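Local coordinates for protein alpha-L-rhamnosidase (Streptomyces avermitilis, PDB 3W5M) that hydrolyses terminal non-reducing alpha-L-rhamnose residues in alpha-L-rhamnosides, releasing L-rhamnose from citrus flavonoids and from gum arabic, at residues 724-727 / 728-731; 430-433 / 434-437. All blocks are in the same frame, centred on the assembly; numbering follows the deposited sequence.

Interactions 1 and 2 are both short-range contacts, and they lie in different domains. Their centres are about 40 Å apart and their nearest atoms about 26 Å. Interaction 1 is partly buried. It sits within the single helix 713-732 of the catalytic domain, with one side facing inward and charged residues outside. Interaction 2 is buried. It closes the hairpin of strands 428-432 and 436-440, and its loop comes close to a rhamnose-binding residue of the catalytic domain. The chemistry differs accordingly. The helix adds an aromatic-aliphatic cluster to its regular backbone bonds. The hairpin combines a buried carboxylate that accepts loop amides, a glycine and paired strand backbones.

Interaction 1. Residues 724-727 / 728-731; sequences HAWL and RYLE
W726 holds CG anti to the backbone N (chi1 172°), which turns its indole toward the L730 side, where it leans toward the next turn. L730 has CG beside the backbone N instead (chi1 -73°), which brings its two methyls up to that indole. CD1 lies over one face of the five-membered ring in a CH-pi contact, 3.8 Å from the ring centroid. CD2 meets the six-membered half, with CH2 of W726 3.9 Å from CD2 of L730. Both methyls therefore rest on the indole.

The Y729 ring lies near the CZ3/CE3 side of the six-membered ring. Its plane is within 5° of the W726 plane, but the rings are slid far apart and barely overlap, with centroids 5.7 Å apart. The nearest carbons are CZ3 of W726 and CD2 of Y729, at 3.8 Å. The indole N-H points elsewhere, to OD1 of D697. F678 packs against the same tryptophan.

H724 and R728 meet on the outer side. NH2 of R728 comes to the imidazole edge, 3.4 Å from NE2 of H724. The angle is too poor for a hydrogen bond. The guanidinium stands almost perpendicular to the ring.

Under these side chains run four regular i to i+4 bonds, such as L730 N to W726 O at 2.9 Å. Helix 713-732 belongs to the catalytic (alpha/alpha)6-barrel. Helix 756-777 packs on W726, L727 and L730. The W726 side chain is about 7 Å from that of the rhamnose-binding W695. On the inner side, apolar packing and the bond to D697 together would limit rotation of the indole. On the outer side, a backbone bond links H724 and R728, while their side chains only touch and H724 turns to Y785 through ND1.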
ATOM      1  N   HIS A 724      -6.492 -25.647   0.279  1.00 24.67           N
ATOM      2  CA  HIS A 724      -6.665 -26.982  -0.340  1.00 25.91           C
ATOM      3  C   HIS A 724      -6.249 -26.955  -1.805  1.00 25.61           C
ATOM      4  O   HIS A 724      -5.497 -27.835  -2.255  1.00 25.50           O
ATOM      5  CB  HIS A 724      -8.111 -27.512  -0.183  1.00 27.92           C
ATOM      6  CG  HIS A 724      -8.305 -28.920  -0.678  1.00 31.99           C
ATOM      7  ND1 HIS A 724      -8.223 -30.022   0.152  1.00 36.24           N
ATOM      8  CD2 HIS A 724      -8.556 -29.407  -1.918  1.00 37.70           C
ATOM      9  CE1 HIS A 724      -8.423 -31.126  -0.553  1.00 38.25           C
ATOM     10  NE2 HIS A 724      -8.627 -30.782  -1.814  1.00 40.02           N
ATOM     11  N   ALA A 725      -6.714 -25.949  -2.555  1.00 23.16           N
ATOM     12  CA  ALA A 725      -6.418 -25.871  -3.972  1.00 23.30           C
ATOM     13  C   ALA A 725      -4.925 -25.637  -4.222  1.00 22.25           C
ATOM     14  O   ALA A 725      -4.386 -26.130  -5.210  1.00 24.21           O
ATOM     15  CB  ALA A 725      -7.258 -24.800  -4.646  1.00 22.10           C
ATOM     16  N   TRP A 726      -4.274 -24.887  -3.321  1.00 21.78           N
ATOM     17  CA  TRP A 726      -2.836 -24.592  -3.398  1.00 20.94           C
ATOM     18  C   TRP A 726      -2.067 -25.880  -3.167  1.00 23.11           C
ATOM     19  O   TRP A 726      -1.134 -26.179  -3.928  1.00 23.23           O
ATOM     20  CB  TRP A 726      -2.468 -23.543  -2.352  1.00 19.93           C
ATOM     21  CG  TRP A 726      -1.029 -23.209  -2.114  1.00 19.34           C
ATOM     22  CD1 TRP A 726      -0.402 -23.186  -0.906  1.00 20.16           C
ATOM     23  CD2 TRP A 726      -0.079 -22.718  -3.067  1.00 19.29           C
ATOM     24  NE1 TRP A 726       0.878 -22.721  -1.030  1.00 20.08           N
ATOM     25  CE2 TRP A 726       1.119 -22.459  -2.357  1.00 19.56           C
ATOM     26  CE3 TRP A 726      -0.117 -22.491  -4.459  1.00 19.40           C
ATOM     27  CZ2 TRP A 726       2.278 -21.976  -2.975  1.00 19.51           C
ATOM     28  CZ3 TRP A 726       1.073 -22.022  -5.096  1.00 19.50           C
ATOM     29  CH2 TRP A 726       2.242 -21.780  -4.342  1.00 19.84           C
ATOM     30  N   LEU A 727      -2.476 -26.656  -2.158  1.00 23.06           N
ATOM     31  CA  LEU A 727      -1.748 -27.903  -1.827  1.00 24.24           C
ATOM     32  C   LEU A 727      -1.868 -28.910  -2.959  1.00 25.67           C
ATOM     33  O   LEU A 727      -0.906 -29.663  -3.258  1.00 28.53           O
ATOM     34  CB  LEU A 727      -2.247 -28.513  -0.503  1.00 23.12           C
ATOM     35  CG  LEU A 727      -1.818 -27.801   0.791  1.00 24.71           C
ATOM     36  CD1 LEU A 727      -2.594 -28.322   1.990  1.00 24.32           C
ATOM     37  CD2 LEU A 727      -0.315 -27.852   1.044  1.00 23.52           C
ATOM     38  N   ARG A 728      -3.047 -28.940  -3.579  1.00 23.85           N
ATOM     39  CA  ARG A 728      -3.319 -29.805  -4.723  1.00 26.36           C
ATOM     40  C   ARG A 728      -2.435 -29.410  -5.910  1.00 28.39           C
ATOM     41  O   ARG A 728      -1.827 -30.279  -6.568  1.00 26.12           O
ATOM     42  CB  ARG A 728      -4.799 -29.789  -5.069  1.00 28.44           C
ATOM     43  CG  ARG A 728      -5.151 -30.377  -6.418  1.00 33.04           C
ATOM     44  CD  ARG A 728      -6.619 -30.151  -6.697  1.00 38.82           C
ATOM     45  NE  ARG A 728      -7.461 -31.001  -5.861  1.00 44.51           N
ATOM     46  CZ  ARG A 728      -8.782 -30.860  -5.753  1.00 49.50           C
ATOM     47  NH1 ARG A 728      -9.399 -29.893  -6.425  1.00 48.77           N
ATOM     48  NH2 ARG A 728      -9.487 -31.681  -4.973  1.00 47.62           N
ATOM     49  N   TYR A 729      -2.331 -28.103  -6.154  1.00 25.75           N
ATOM     50  CA  TYR A 729      -1.388 -27.566  -7.128  1.00 25.63           C
ATOM     51  C   TYR A 729       0.043 -27.994  -6.819  1.00 25.39           C
ATOM     52  O   TYR A 729       0.775 -28.408  -7.722  1.00 29.68           O
ATOM     53  CB  TYR A 729      -1.463 -26.014  -7.190  1.00 24.06           C
ATOM     54  CG  TYR A 729      -0.318 -25.406  -7.982  1.00 23.20           C
ATOM     55  CD1 TYR A 729      -0.416 -25.226  -9.365  1.00 22.90           C
ATOM     56  CD2 TYR A 729       0.878 -25.037  -7.345  1.00 23.35           C
ATOM     57  CE1 TYR A 729       0.649 -24.699 -10.093  1.00 23.62           C
ATOM     58  CE2 TYR A 729       1.921 -24.473  -8.058  1.00 23.75           C
ATOM     59  CZ  TYR A 729       1.808 -24.329  -9.423  1.00 23.38           C
ATOM     60  OH  TYR A 729       2.865 -23.794 -10.098  1.00 26.84           O
ATOM     61  N   LEU A 730       0.449 -27.902  -5.562  1.00 24.69           N
ATOM     62  CA  LEU A 730       1.831 -28.172  -5.196  1.00 26.50           C
ATOM     63  C   LEU A 730       2.164 -29.661  -5.332  1.00 30.05           C
ATOM     64  O   LEU A 730       3.277 -30.022  -5.708  1.00 32.91           O
ATOM     65  CB  LEU A 730       2.106 -27.717  -3.770  1.00 23.45           C
ATOM     66  CG  LEU A 730       2.201 -26.191  -3.546  1.00 22.49           C
ATOM     67  CD1 LEU A 730       2.288 -25.926  -2.055  1.00 22.28           C
ATOM     68  CD2 LEU A 730       3.375 -25.542  -4.288  1.00 22.00           C
ATOM     69  N   GLU A 731       1.208 -30.517  -4.998  1.00 29.29           N
ATOM     70  CA  GLU A 731       1.408 -31.967  -5.156  1.00 32.31           C
ATOM     71  C   GLU A 731       1.530 -32.352  -6.626  1.00 32.18           C
ATOM     72  O   GLU A 731       2.369 -33.179  -6.987  1.00 33.11           O
ATOM     73  CB  GLU A 731       0.275 -32.747  -4.489  1.00 35.47           C
ATOM     74  CG  GLU A 731       0.357 -34.250  -4.702  1.00 42.44           C
ATOM     75  CD  GLU A 731      -0.284 -35.052  -3.577  1.00 51.78           C
ATOM     76  OE1 GLU A 731      -1.364 -34.648  -3.082  1.00 51.63           O
ATOM     77  OE2 GLU A 731       0.296 -36.097  -3.190  1.00 57.63           O
TER

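Interaction 2. Residues 430-433 / 434-437; sequences SADL and LSGE
L434 opens the second half of this tight turn by giving its backbone N-H to D432. The bond from L434 N to D432 OD2 is 3.0 Å and comes from above the carboxylate plane. D432 keeps CG anti to its own N (chi1 -173°), which swings the carboxylate over the loop. S435 follows and bonds the same oxygen more directly. Its N is 2.9 Å from D432 OD2, with an N-H...O angle of 155°, on the lone pair away from OD1. The other oxygen, OD1, accepts from N384 N, so the buried carboxylate is held by three backbone amides. With an alanine in place of D432, the amides of L434, S435 and N384 would probably lose their acceptor and the loop would be less firmly fixed.

G436 ends the loop as the hydrogen-bonded partner of D432. Its N is 3.1 Å from D432 O, and its O accepts from D432 N at 2.9 Å. The L434 bond closes an Asx turn; with the G436 N to D432 O bond the five residues form an Asx motif. The phi of G436 is 115°, and a beta carbon would jam against the carbonyl oxygen of S435. A water also donates to G436 O and bonds S430 OG.

E437 forms the next, non-hydrogen-bonded pair, with A431. Its CA-H points to S430 O, with CA and O 3.2 Å apart. Its CG lies 4.2 Å from A431 CB on the same sheet face. The carboxylate reaches on to Y561 and to the backbone N of R564 and F565.

At the turn, the side chain of L434 approaches that of the rhamnose-binding D635 to about 4 Å, so the loop borders the catalytic site. The hairpin lies at one side of a large mixed sheet. Strand 428-432 is the outermost there, and 436-440 runs parallel to 548-552.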
ATOM      1  N   SER A 430      -2.389  16.883 -14.545  1.00 20.45           N
ATOM      2  CA  SER A 430      -1.942  15.507 -14.629  1.00 21.26           C
ATOM      3  C   SER A 430      -1.897  14.923 -13.221  1.00 20.86           C
ATOM      4  O   SER A 430      -1.522  15.605 -12.269  1.00 18.77           O
ATOM      5  CB  SER A 430      -0.561  15.481 -15.266  1.00 23.63           C
ATOM      6  OG  SER A 430      -0.185  14.152 -15.510  1.00 26.08           O
ATOM      7  N   ALA A 431      -2.298  13.666 -13.060  1.00 21.11           N
ATOM      8  CA  ALA A 431      -2.263  13.068 -11.727  1.00 19.41           C
ATOM      9  C   ALA A 431      -1.975  11.585 -11.886  1.00 21.56           C
ATOM     10  O   ALA A 431      -2.813  10.841 -12.417  1.00 21.51           O
ATOM     11  CB  ALA A 431      -3.581  13.267 -11.021  1.00 22.19           C
ATOM     12  N   ASP A 432      -0.808  11.167 -11.429  1.00 19.01           N
ATOM     13  CA  ASP A 432      -0.419   9.763 -11.593  1.00 20.09           C
ATOM     14  C   ASP A 432       0.225   9.297 -10.316  1.00 19.55           C
ATOM     15  O   ASP A 432       0.997  10.036  -9.708  1.00 19.50           O
ATOM     16  CB  ASP A 432       0.576   9.632 -12.760  1.00 21.35           C
ATOM     17  CG  ASP A 432       0.900   8.172 -13.093  1.00 24.44           C
ATOM     18  OD1 ASP A 432       0.135   7.569 -13.893  1.00 25.82           O
ATOM     19  OD2 ASP A 432       1.901   7.629 -12.566  1.00 24.45           O
ATOM     20  N   LEU A 433      -0.032   8.050  -9.916  1.00 19.00           N
ATOM     21  CA  LEU A 433       0.497   7.615  -8.619  1.00 18.34           C
ATOM     22  C   LEU A 433       2.014   7.615  -8.613  1.00 20.05           C
ATOM     23  O   LEU A 433       2.642   7.961  -7.601  1.00 19.35           O
ATOM     24  CB  LEU A 433      -0.039   6.227  -8.251  1.00 18.45           C
ATOM     25  CG  LEU A 433      -1.543   6.205  -7.986  1.00 18.05           C
ATOM     26  CD1 LEU A 433      -2.024   4.753  -7.923  1.00 19.47           C
ATOM     27  CD2 LEU A 433      -1.915   6.962  -6.707  1.00 17.85           C
ATOM     28  N   LEU A 434       2.595   7.192  -9.726  1.00 19.40           N
ATOM     29  CA  LEU A 434       4.050   7.120  -9.843  1.00 20.46           C
ATOM     30  C   LEU A 434       4.733   8.412 -10.332  1.00 20.22           C
ATOM     31  O   LEU A 434       5.790   8.797  -9.815  1.00 21.20           O
ATOM     32  CB  LEU A 434       4.444   5.953 -10.747  1.00 21.23           C
ATOM     33  CG  LEU A 434       3.866   4.580 -10.382  1.00 22.11           C
ATOM     34  CD1 LEU A 434       4.385   3.572 -11.397  1.00 21.74           C
ATOM     35  CD2 LEU A 434       4.216   4.144  -8.966  1.00 23.90           C
ATOM     36  N   SER A 435       4.138   9.073 -11.320  1.00 21.41           N
ATOM     37  CA  SER A 435       4.810  10.196 -11.959  1.00 21.69           C
ATOM     38  C   SER A 435       4.694  11.459 -11.135  1.00 21.59           C
ATOM     39  O   SER A 435       5.605  12.315 -11.155  1.00 22.04           O
ATOM     40  CB  SER A 435       4.235  10.442 -13.349  1.00 24.15           C
ATOM     41  OG  SER A 435       4.400   9.281 -14.135  1.00 28.36           O
ATOM     42  N   GLY A 436       3.577  11.585 -10.419  1.00 20.70           N
ATOM     43  CA  GLY A 436       3.276  12.759  -9.579  1.00 18.63           C
ATOM     44  C   GLY A 436       2.068  13.533 -10.095  1.00 19.34           C
ATOM     45  O   GLY A 436       1.359  13.094 -11.001  1.00 19.24           O
ATOM     46  N   GLU A 437       1.844  14.708  -9.527  1.00 19.44           N
ATOM     47  CA  GLU A 437       0.691  15.495  -9.902  1.00 20.11           C
ATOM     48  C   GLU A 437       1.170  16.867 -10.372  1.00 20.90           C
ATOM     49  O   GLU A 437       2.127  17.395  -9.820  1.00 21.63           O
ATOM     50  CB  GLU A 437      -0.238  15.615  -8.672  1.00 21.84           C
ATOM     51  CG  GLU A 437      -1.587  16.280  -8.957  1.00 21.23           C
ATOM     52  CD  GLU A 437      -2.421  16.498  -7.694  1.00 24.82           C
ATOM     53  OE1 GLU A 437      -3.004  15.522  -7.195  1.00 24.64           O
ATOM     54  OE2 GLU A 437      -2.525  17.657  -7.232  1.00 23.89           O
TER
HETATM   55  O   HOH W   1       1.662  13.035 -13.771  1.00 29.52           O
HETATM   56  O   HOH W   2       5.242   8.916  -7.148  1.00 23.02           O